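Local coordinates for prephenate dehydratase (Arthrobacter aurescens, PDB 3MWB), which probably catalyses the decarboxylating dehydration of prephenate to 3-phenylpyruvate, a step in L-phenylalanine biosynthesis, at residues 99-102 with 103-106; 119-122 with 123-127; 134-137 with 138-141; 195-198 with 199-202. All blocks are in the same frame, centred on the assembly; numbering follows the deposited sequence.

Contact 1 of 4, residues 99-102 with 103-106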
loop_
_atom_site.group_PDB
_atom_site.type_symbol
_atom_site.label_atom_id
_atom_site.label_comp_id
_atom_site.label_asym_id
_atom_site.label_seq_id
_atom_site.Cartn_x
_atom_site.Cartn_y
_atom_site.Cartn_z
ATOM N N GLY A 99 -35.732 52.338 -15.405
ATOM C CA GLY A 99 -36.156 52.797 -16.731
ATOM C C GLY A 99 -35.556 51.981 -17.862
ATOM O O GLY A 99 -36.094 51.957 -18.967
ATOM N N VAL A 100 -34.435 51.315 -17.583
ATOM C CA VAL A 100 -33.769 50.465 -18.567
ATOM C C VAL A 100 -34.479 49.106 -18.645
ATOM O O VAL A 100 -34.718 48.453 -17.624
ATOM C CB VAL A 100 -32.243 50.305 -18.271
ATOM C CG1 VAL A 100 -31.547 49.518 -19.380
ATOM C CG2 VAL A 100 -31.578 51.683 -18.114
ATOM N N GLU A 101 -34.834 48.701 -19.862
ATOM C CA GLU A 101 -35.534 47.438 -20.089
ATOM C C GLU A 101 -34.633 46.480 -20.858
ATOM O O GLU A 101 -33.575 46.880 -21.331
ATOM C CB GLU A 101 -36.838 47.686 -20.863
ATOM C CG GLU A 101 -37.707 48.818 -20.310
ATOM C CD GLU A 101 -38.538 48.421 -19.095
ATOM O OE1 GLU A 101 -38.130 47.507 -18.341
ATOM O OE2 GLU A 101 -39.611 49.037 -18.889
ATOM N N LEU A 102 -35.055 45.222 -20.984
ATOM C CA LEU A 102 -34.300 44.195 -21.721
ATOM C C LEU A 102 -33.829 44.636 -23.113
ATOM O O LEU A 102 -32.663 44.460 -23.461
ATOM C CB LEU A 102 -35.114 42.898 -21.820
ATOM C CG LEU A 102 -34.866 41.780 -20.804
ATOM C CD1 LEU A 102 -35.175 42.203 -19.363
ATOM C CD2 LEU A 102 -35.679 40.537 -21.181
ATOM N N SER A 103 -34.737 45.215 -23.893
ATOM C CA SER A 103 -34.417 45.730 -25.232
ATOM C C SER A 103 -33.308 46.794 -25.250
ATOM O O SER A 103 -32.670 47.003 -26.283
ATOM C CB SER A 103 -35.675 46.274 -25.912
ATOM O OG SER A 103 -36.394 47.124 -25.039
ATOM N N ASP A 104 -33.072 47.447 -24.114
ATOM C CA ASP A 104 -32.048 48.503 -24.014
ATOM C C ASP A 104 -30.625 48.016 -23.727
ATOM O O ASP A 104 -29.706 48.833 -23.660
ATOM C CB ASP A 104 -32.434 49.532 -22.951
ATOM C CG ASP A 104 -33.744 50.213 -23.243
ATOM O OD1 ASP A 104 -33.965 50.632 -24.404
ATOM O OD2 ASP A 104 -34.553 50.342 -22.300
ATOM N N ILE A 105 -30.436 46.705 -23.557
ATOM C CA ILE A 105 -29.138 46.150 -23.142
ATOM C C ILE A 105 -28.301 45.617 -24.310
ATOM O O ILE A 105 -28.697 44.660 -24.993
ATOM C CB ILE A 105 -29.318 45.035 -22.094
ATOM C CG1 ILE A 105 -29.986 45.590 -20.832
ATOM C CG2 ILE A 105 -27.961 44.367 -21.772
ATOM C CD1 ILE A 105 -30.503 44.518 -19.887
ATOM N N LYS A 106 -27.152 46.249 -24.548
ATOM C CA LYS A 106 -26.205 45.768 -25.552
ATOM C C LYS A 106 -24.951 45.194 -24.898
ATOM O O LYS A 106 -24.284 44.330 -25.474
ATOM C CB LYS A 106 -25.848 46.878 -26.555
#

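Contact 2 of 4, residues 119-122 with 123-127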
loop_
_atom_site.group_PDB
_atom_site.type_symbol
_atom_site.label_atom_id
_atom_site.label_comp_id
_atom_site.label_asym_id
_atom_site.label_seq_id
_atom_site.Cartn_x
_atom_site.Cartn_y
_atom_site.Cartn_z
ATOM N N ARG A 119 -24.962 31.564 -19.038
ATOM C CA ARG A 119 -25.069 31.402 -20.483
ATOM C C ARG A 119 -26.459 31.087 -21.008
ATOM O O ARG A 119 -26.883 31.678 -22.000
ATOM C CB ARG A 119 -24.068 30.346 -20.982
ATOM C CG ARG A 119 -22.602 30.771 -20.803
ATOM C CD ARG A 119 -22.379 32.202 -21.324
ATOM N NE ARG A 119 -22.826 32.318 -22.705
ATOM C CZ ARG A 119 -22.128 31.905 -23.763
ATOM N NH1 ARG A 119 -20.914 31.375 -23.608
ATOM N NH2 ARG A 119 -22.638 32.036 -24.984
ATOM N N LEU A 120 -27.161 30.163 -20.354
ATOM C CA LEU A 120 -28.431 29.645 -20.882
ATOM C C LEU A 120 -29.471 30.750 -21.010
ATOM O O LEU A 120 -30.030 30.973 -22.087
ATOM C CB LEU A 120 -28.979 28.509 -20.014
ATOM C CG LEU A 120 -28.253 27.167 -20.066
ATOM C CD1 LEU A 120 -28.718 26.262 -18.918
ATOM C CD2 LEU A 120 -28.431 26.491 -21.425
ATOM N N TRP A 121 -29.707 31.436 -19.897
ATOM C CA TRP A 121 -30.629 32.554 -19.841
ATOM C C TRP A 121 -30.203 33.694 -20.770
ATOM O O TRP A 121 -31.010 34.193 -21.551
ATOM C CB TRP A 121 -30.733 33.048 -18.400
ATOM C CG TRP A 121 -31.875 33.958 -18.182
ATOM C CD1 TRP A 121 -33.116 33.620 -17.725
ATOM C CD2 TRP A 121 -31.904 35.365 -18.426
ATOM N NE1 TRP A 121 -33.910 34.736 -17.656
ATOM C CE2 TRP A 121 -33.192 35.820 -18.086
ATOM C CE3 TRP A 121 -30.962 36.288 -18.897
ATOM C CZ2 TRP A 121 -33.565 37.157 -18.201
ATOM C CZ3 TRP A 121 -31.337 37.616 -19.012
ATOM C CH2 TRP A 121 -32.627 38.035 -18.667
ATOM N N VAL A 122 -28.940 34.108 -20.693
ATOM C CA VAL A 122 -28.467 35.201 -21.545
ATOM C C VAL A 122 -28.604 34.893 -23.048
ATOM O O VAL A 122 -29.162 35.705 -23.777
ATOM C CB VAL A 122 -27.024 35.671 -21.172
ATOM C CG1 VAL A 122 -26.446 36.575 -22.255
ATOM C CG2 VAL A 122 -27.030 36.395 -19.826
ATOM N N ASP A 123 -28.117 33.734 -23.502
ATOM C CA ASP A 123 -28.250 33.352 -24.926
ATOM C C ASP A 123 -29.708 33.358 -25.391
ATOM O O ASP A 123 -30.003 33.694 -26.541
ATOM C CB ASP A 123 -27.693 31.953 -25.199
ATOM C CG ASP A 123 -26.190 31.874 -25.083
ATOM O OD1 ASP A 123 -25.507 32.913 -24.924
ATOM O OD2 ASP A 123 -25.683 30.739 -25.151
ATOM N N GLU A 124 -30.605 32.946 -24.502
ATOM C CA GLU A 124 -32.019 32.827 -24.839
ATOM C C GLU A 124 -32.699 34.189 -24.893
ATOM O O GLU A 124 -33.383 34.499 -25.860
ATOM C CB GLU A 124 -32.734 31.901 -23.853
ATOM C CG GLU A 124 -34.239 31.797 -24.067
ATOM C CD GLU A 124 -34.621 31.062 -25.349
ATOM O OE1 GLU A 124 -33.768 30.337 -25.906
ATOM O OE2 GLU A 124 -35.778 31.211 -25.801
ATOM N N HIS A 125 -32.474 35.005 -23.865
ATOM C CA HIS A 125 -33.220 36.245 -23.693
ATOM C C HIS A 125 -32.481 37.509 -24.111
ATOM O O HIS A 125 -33.127 38.503 -24.425
ATOM C CB HIS A 125 -33.732 36.356 -22.256
ATOM C CG HIS A 125 -34.627 35.226 -21.867
ATOM N ND1 HIS A 125 -35.822 34.975 -22.505
ATOM C CD2 HIS A 125 -34.489 34.262 -20.929
ATOM C CE1 HIS A 125 -36.388 33.909 -21.969
ATOM N NE2 HIS A 125 -35.600 33.460 -21.009
ATOM N N LEU A 126 -31.147 37.476 -24.099
ATOM C CA LEU A 126 -30.336 38.581 -24.629
ATOM C C LEU A 126 -29.275 38.088 -25.634
ATOM O O LEU A 126 -28.071 38.253 -25.410
ATOM C CB LEU A 126 -29.695 39.387 -23.491
ATOM C CG LEU A 126 -30.625 39.998 -22.434
ATOM C CD1 LEU A 126 -29.837 40.559 -21.265
ATOM C CD2 LEU A 126 -31.533 41.072 -23.035
ATOM N N PRO A 127 -29.720 37.500 -26.762
ATOM C CA PRO A 127 -28.786 36.851 -27.685
ATOM C C PRO A 127 -27.763 37.809 -28.321
ATOM O O PRO A 127 -26.690 37.367 -28.746
ATOM C CB PRO A 127 -29.707 36.246 -28.748
ATOM C CG PRO A 127 -30.926 37.113 -28.740
ATOM C CD PRO A 127 -31.094 37.534 -27.297
#

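Contact 3 of 4, residues 134-137 with 138-141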
loop_
_atom_site.group_PDB
_atom_site.type_symbol
_atom_site.label_atom_id
_atom_site.label_comp_id
_atom_site.label_asym_id
_atom_site.label_seq_id
_atom_site.Cartn_x
_atom_site.Cartn_y
_atom_site.Cartn_z
ATOM N N GLY A 134 -15.644 42.193 -15.849
ATOM C CA GLY A 134 -15.523 43.048 -14.671
ATOM C C GLY A 134 -14.562 42.437 -13.664
ATOM O O GLY A 134 -14.269 41.246 -13.743
ATOM N N SER A 135 -14.079 43.245 -12.717
ATOM C CA SER A 135 -13.174 42.773 -11.659
ATOM C C SER A 135 -13.886 41.917 -10.600
ATOM O O SER A 135 -13.292 40.995 -10.039
ATOM C CB SER A 135 -12.444 43.958 -10.994
ATOM O OG SER A 135 -13.387 44.783 -10.322
ATOM N N SER A 136 -15.150 42.239 -10.333
ATOM C CA SER A 136 -16.025 41.464 -9.442
ATOM C C SER A 136 -17.486 41.740 -9.803
ATOM O O SER A 136 -17.764 42.688 -10.547
ATOM C CB SER A 136 -15.761 41.792 -7.961
ATOM O OG SER A 136 -16.106 43.129 -7.629
ATOM N N THR A 137 -18.412 40.918 -9.305
ATOM C CA THR A 137 -19.829 41.163 -9.545
ATOM C C THR A 137 -20.253 42.512 -8.954
ATOM O O THR A 137 -20.975 43.277 -9.598
ATOM C CB THR A 137 -20.778 40.008 -9.039
ATOM O OG1 THR A 137 -20.778 39.940 -7.602
ATOM C CG2 THR A 137 -20.361 38.651 -9.637
ATOM N N ALA A 138 -19.790 42.784 -7.734
ATOM C CA ALA A 138 -20.110 44.030 -7.029
ATOM C C ALA A 138 -19.636 45.272 -7.793
ATOM O O ALA A 138 -20.415 46.199 -7.974
ATOM C CB ALA A 138 -19.540 44.018 -5.609
ATOM N N ALA A 139 -18.377 45.284 -8.239
ATOM C CA ALA A 139 -17.846 46.409 -9.022
ATOM C C ALA A 139 -18.634 46.618 -10.315
ATOM O O ALA A 139 -18.913 47.753 -10.707
ATOM C CB ALA A 139 -16.359 46.232 -9.323
ATOM N N SER A 140 -19.001 45.515 -10.964
ATOM C CA SER A 140 -19.809 45.572 -12.167
ATOM C C SER A 140 -21.135 46.252 -11.873
ATOM O O SER A 140 -21.555 47.137 -12.625
ATOM C CB SER A 140 -20.039 44.173 -12.738
ATOM O OG SER A 140 -18.859 43.700 -13.352
ATOM N N ALA A 141 -21.775 45.842 -10.778
ATOM C CA ALA A 141 -23.021 46.446 -10.344
ATOM C C ALA A 141 -22.860 47.936 -10.022
ATOM O O ALA A 141 -23.654 48.756 -10.512
ATOM C CB ALA A 141 -23.628 45.679 -9.144
#

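Contact 4 of 4, residues 195-198 with 199-202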
loop_
_atom_site.group_PDB
_atom_site.type_symbol
_atom_site.label_atom_id
_atom_site.label_comp_id
_atom_site.label_asym_id
_atom_site.label_seq_id
_atom_site.Cartn_x
_atom_site.Cartn_y
_atom_site.Cartn_z
ATOM N N GLU A 195 -15.511 22.293 20.428
ATOM C CA GLU A 195 -16.037 21.013 20.867
ATOM C C GLU A 195 -16.389 20.131 19.667
ATOM O O GLU A 195 -16.966 20.608 18.694
ATOM C CB GLU A 195 -17.231 21.221 21.792
ATOM C CG GLU A 195 -17.968 19.944 22.163
ATOM C CD GLU A 195 -18.750 20.089 23.444
ATOM O OE1 GLU A 195 -20.001 20.168 23.382
ATOM O OE2 GLU A 195 -18.105 20.136 24.517
ATOM N N ARG A 196 -16.001 18.858 19.714
ATOM C CA ARG A 196 -16.354 17.926 18.622
ATOM C C ARG A 196 -17.863 17.673 18.594
ATOM O O ARG A 196 -18.525 17.844 19.607
ATOM C CB ARG A 196 -15.590 16.604 18.739
ATOM C CG ARG A 196 -16.042 15.694 19.868
ATOM C CD ARG A 196 -14.932 14.714 20.170
ATOM N NE ARG A 196 -15.265 13.767 21.233
ATOM C CZ ARG A 196 -14.422 12.852 21.696
ATOM N NH1 ARG A 196 -13.184 12.761 21.201
ATOM N NH2 ARG A 196 -14.810 12.026 22.657
ATOM N N THR A 197 -18.383 17.283 17.434
ATOM C CA THR A 197 -19.838 17.107 17.220
ATOM C C THR A 197 -20.157 15.731 16.626
ATOM O O THR A 197 -21.320 15.352 16.521
ATOM C CB THR A 197 -20.405 18.140 16.189
ATOM O OG1 THR A 197 -19.811 17.902 14.894
ATOM C CG2 THR A 197 -20.166 19.588 16.628
ATOM N N GLY A 198 -19.123 15.018 16.198
ATOM C CA GLY A 198 -19.292 13.743 15.468
ATOM C C GLY A 198 -19.565 13.951 13.984
ATOM O O GLY A 198 -19.679 12.988 13.202
ATOM N N ALA A 199 -19.718 15.224 13.607
ATOM C CA ALA A 199 -19.903 15.598 12.214
ATOM C C ALA A 199 -18.925 16.741 11.895
ATOM O O ALA A 199 -19.323 17.852 11.559
ATOM C CB ALA A 199 -21.364 15.994 11.940
ATOM N N ASP A 200 -17.634 16.442 12.012
ATOM C CA ASP A 200 -16.606 17.470 11.926
ATOM C C ASP A 200 -15.714 17.230 10.728
ATOM O O ASP A 200 -15.698 16.140 10.144
ATOM C CB ASP A 200 -15.745 17.482 13.199
ATOM C CG ASP A 200 -16.521 17.914 14.443
ATOM O OD1 ASP A 200 -17.204 18.944 14.405
ATOM O OD2 ASP A 200 -16.435 17.212 15.470
ATOM N N LYS A 201 -14.953 18.269 10.393
ATOM C CA LYS A 201 -13.957 18.231 9.354
ATOM C C LYS A 201 -12.619 18.640 9.975
ATOM O O LYS A 201 -12.571 19.492 10.867
ATOM C CB LYS A 201 -14.371 19.227 8.269
ATOM C CG LYS A 201 -13.788 18.983 6.904
ATOM C CD LYS A 201 -14.454 19.894 5.832
ATOM C CE LYS A 201 -15.656 19.270 5.125
ATOM N NZ LYS A 201 -16.188 20.233 4.110
ATOM N N THR A 202 -11.534 18.028 9.512
ATOM C CA THR A 202 -10.201 18.441 9.915
ATOM C C THR A 202 -9.390 18.740 8.670
ATOM O O THR A 202 -9.361 17.937 7.732
ATOM C CB THR A 202 -9.507 17.395 10.843
ATOM O OG1 THR A 202 -10.227 17.287 12.082
ATOM C CG2 THR A 202 -8.034 17.786 11.174
HETATM O O HOH W 1 -16.488 20.816 16.047
#

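Contact 1 of 4, residues 99-102 with 103-106
Glu101 and Asp104 grip each other twice round a tight turn. In one direction Glu101 N donates to Asp104 OD2 over 3.0 Å, an almost straight bond (N-H...O 168°) that meets the carboxylate on its anti side, slightly out of plane. In the other, Asp104 N reaches Glu101 O at 2.9 Å from above the carbonyl plane. The next donor repeats that offset: Ile105 N lies 3.2 Å from Leu102 O, again above the plane. Both bonds run from i+3 back to i, the spacing of a 3-10 turn. With CG beside the backbone N and anti to the carbonyl carbon (chi1 -60°), Asp104 directs its carboxylate back over the start of the turn. Beyond the turn, Lys106 N is taken by Glu152 OE1.

The apolar contacts are sparser. Val100 CG1 packs on Asp104 CB at 3.7 Å, while Ile105 CG1 lies 3.8 Å from Glu101 O, and the Ile105 side chain also packs on Leu170 of strand 168-171. An alanine in place of Ile105 would probably open a gap beside the turn and leave Leu170 with less apolar cover on this side. A residue before a 3-10 turn whose N-H is held by the carboxylate three positions on represents the backbone-to-side-chain half of a capping box, here in the loop joining strands 93-96 and 107-110.

Contact 2 of 4, residues 119-122 with 123-127
From Arg119 to Leu126 the backbone makes successive i to i+4 bonds: Asp123 N to Arg119 O, Glu124 N to Leu120 O, His125 N to Trp121 O and Leu126 N to Val122 O. Leu126 then leaves helical angles.

One turn apart, Arg119 NH2 donates to Asp123 OD1 at 3.0 Å, in a salt bridge that uses the syn lone pair and lies in the guanidinium plane, although the two flat groups stand 78° apart. On another flank Trp121, its CG anti to the backbone N (chi1 -166°), brings one face of its indole against His125. His125 CB sits 4.0 Å from the centroid of the six-membered ring, almost on its normal, a CH-pi contact; the rings form an edge-to-face pair (edge of His125, face of Trp121, planes at 55°), with His125 CD2 3.4 Å from Trp121 NE1. At the indole edge Trp121 CZ3 meets Leu126 CD1 at 4.0 Å. A serine in place of Trp121 would probably leave the His125 ring without this face to rest on and freer to turn. Such i to i+4 pairs are characteristic of an alpha-helix, here on its last turns, in the beta-alpha-beta crossover between parallel strands 107-110 and 130-133.

Contact 3 of 4, residues 134-137 with 138-141
Ser136 turns OG into the slot between its own backbone N and carbonyl carbon (chi1 66°), which brings the oxygen to 3.2 Å from Ala139 N, along a nearly straight N-H (167°). Ser140 takes a different torsion, with OG anti to the carbonyl carbon (chi1 -74°), leaning back to within 3.2 Å of Ser136 O. Whether its proton goes there is not settled, since Ser140 OG also hydrogen-bonds Ser109 OG. The same Ser136 carbonyl accepts from Ser140 N at 3.1 Å, and Thr137 O takes Ala141 N at 2.9 Å, so the main-chain bonds of the helix begin directly behind the cap.

This is a serine N-cap: Ser136 stands just before helix 137-143, which follows strand 130-133 and leads over to strand 153-156. The methyl of Ala139 packs against the cap, CB 3.5 Å from both Ser135 OG and Ser136 OG. Gly134, just past strand 130-133, lies with its CA 3.6 Å from Ser140 OG, where a side chain would clash.

Thr137 OG1 is held by Glu64 OE2 rather than by its own turn. Ser135 packs on Gly134 of the second subunit, while the side chain of Ala141 comes within about 4 Å of that of Leu167, a residue seen to bind magnesium in a structure of this protein, though none is bound to this chain here.

Contact 4 of 4, residues 195-198 with 199-202
Thr197 and Asp200 meet across a tight bend, their side chains crossing at a slant. Taken outward, Thr197 CB lies 3.8 Å from Asp200 OD1, and CG2 brushes the same oxygen at a similar range. OG1, set between the backbone N and the carbonyl carbon (chi1 64°), does the polar work in both senses. It donates to Asp200 OD1 at 2.8 Å, coming from well above the carboxylate plane (60°), and it accepts from Ala199 N at 3.0 Å. That second bond, from the N-H two residues on, defines an ST turn, which Gly198 passes with positive phi. The other carboxylate oxygen, Asp200 OD2, takes Thr197 N at 2.8 Å on its syn side. A water donates to both Asp200 OD1 (2.6 Å) and Glu195 O, tying in the start of the loop.

Beyond the bend, Asp200 enters strand 200-207 of the antiparallel sheet and bonds to Gly253 through its backbone, while Arg196 turns away to Thr256.

Each partner donates to the buried carboxylate: one N-H, one hydroxyl and one water. This is consistent with an ionised Asp200 whose charge is spread over neutral donors, and the two bonds from Thr197 should hold its rotation.

Overall arrangement
Contact 3 is the buried one of the four, contact 2 is partly buried, and contacts 1 and 4 lie at the surface. Contacts 1 to 3 lie in successive connections of one five-stranded sheet: before strand 107-110, between it and 130-133, and after 130-133; contacts 1 and 2 even touch, Leu102 O lying 3.6 Å from Leu126 CD2. Contact 4 stands on the opposite side of the chain's centre, where the chain enters the four-stranded antiparallel sheet. Chemistry follows place: a carboxylate takes one backbone N-H in each of contacts 1 and 4, joined in contact 4 by a hydroxyl and a water; a hydroxyl caps the helix of contact 3; an ion pair and an edge-to-face aromatic pair line that of contact 2.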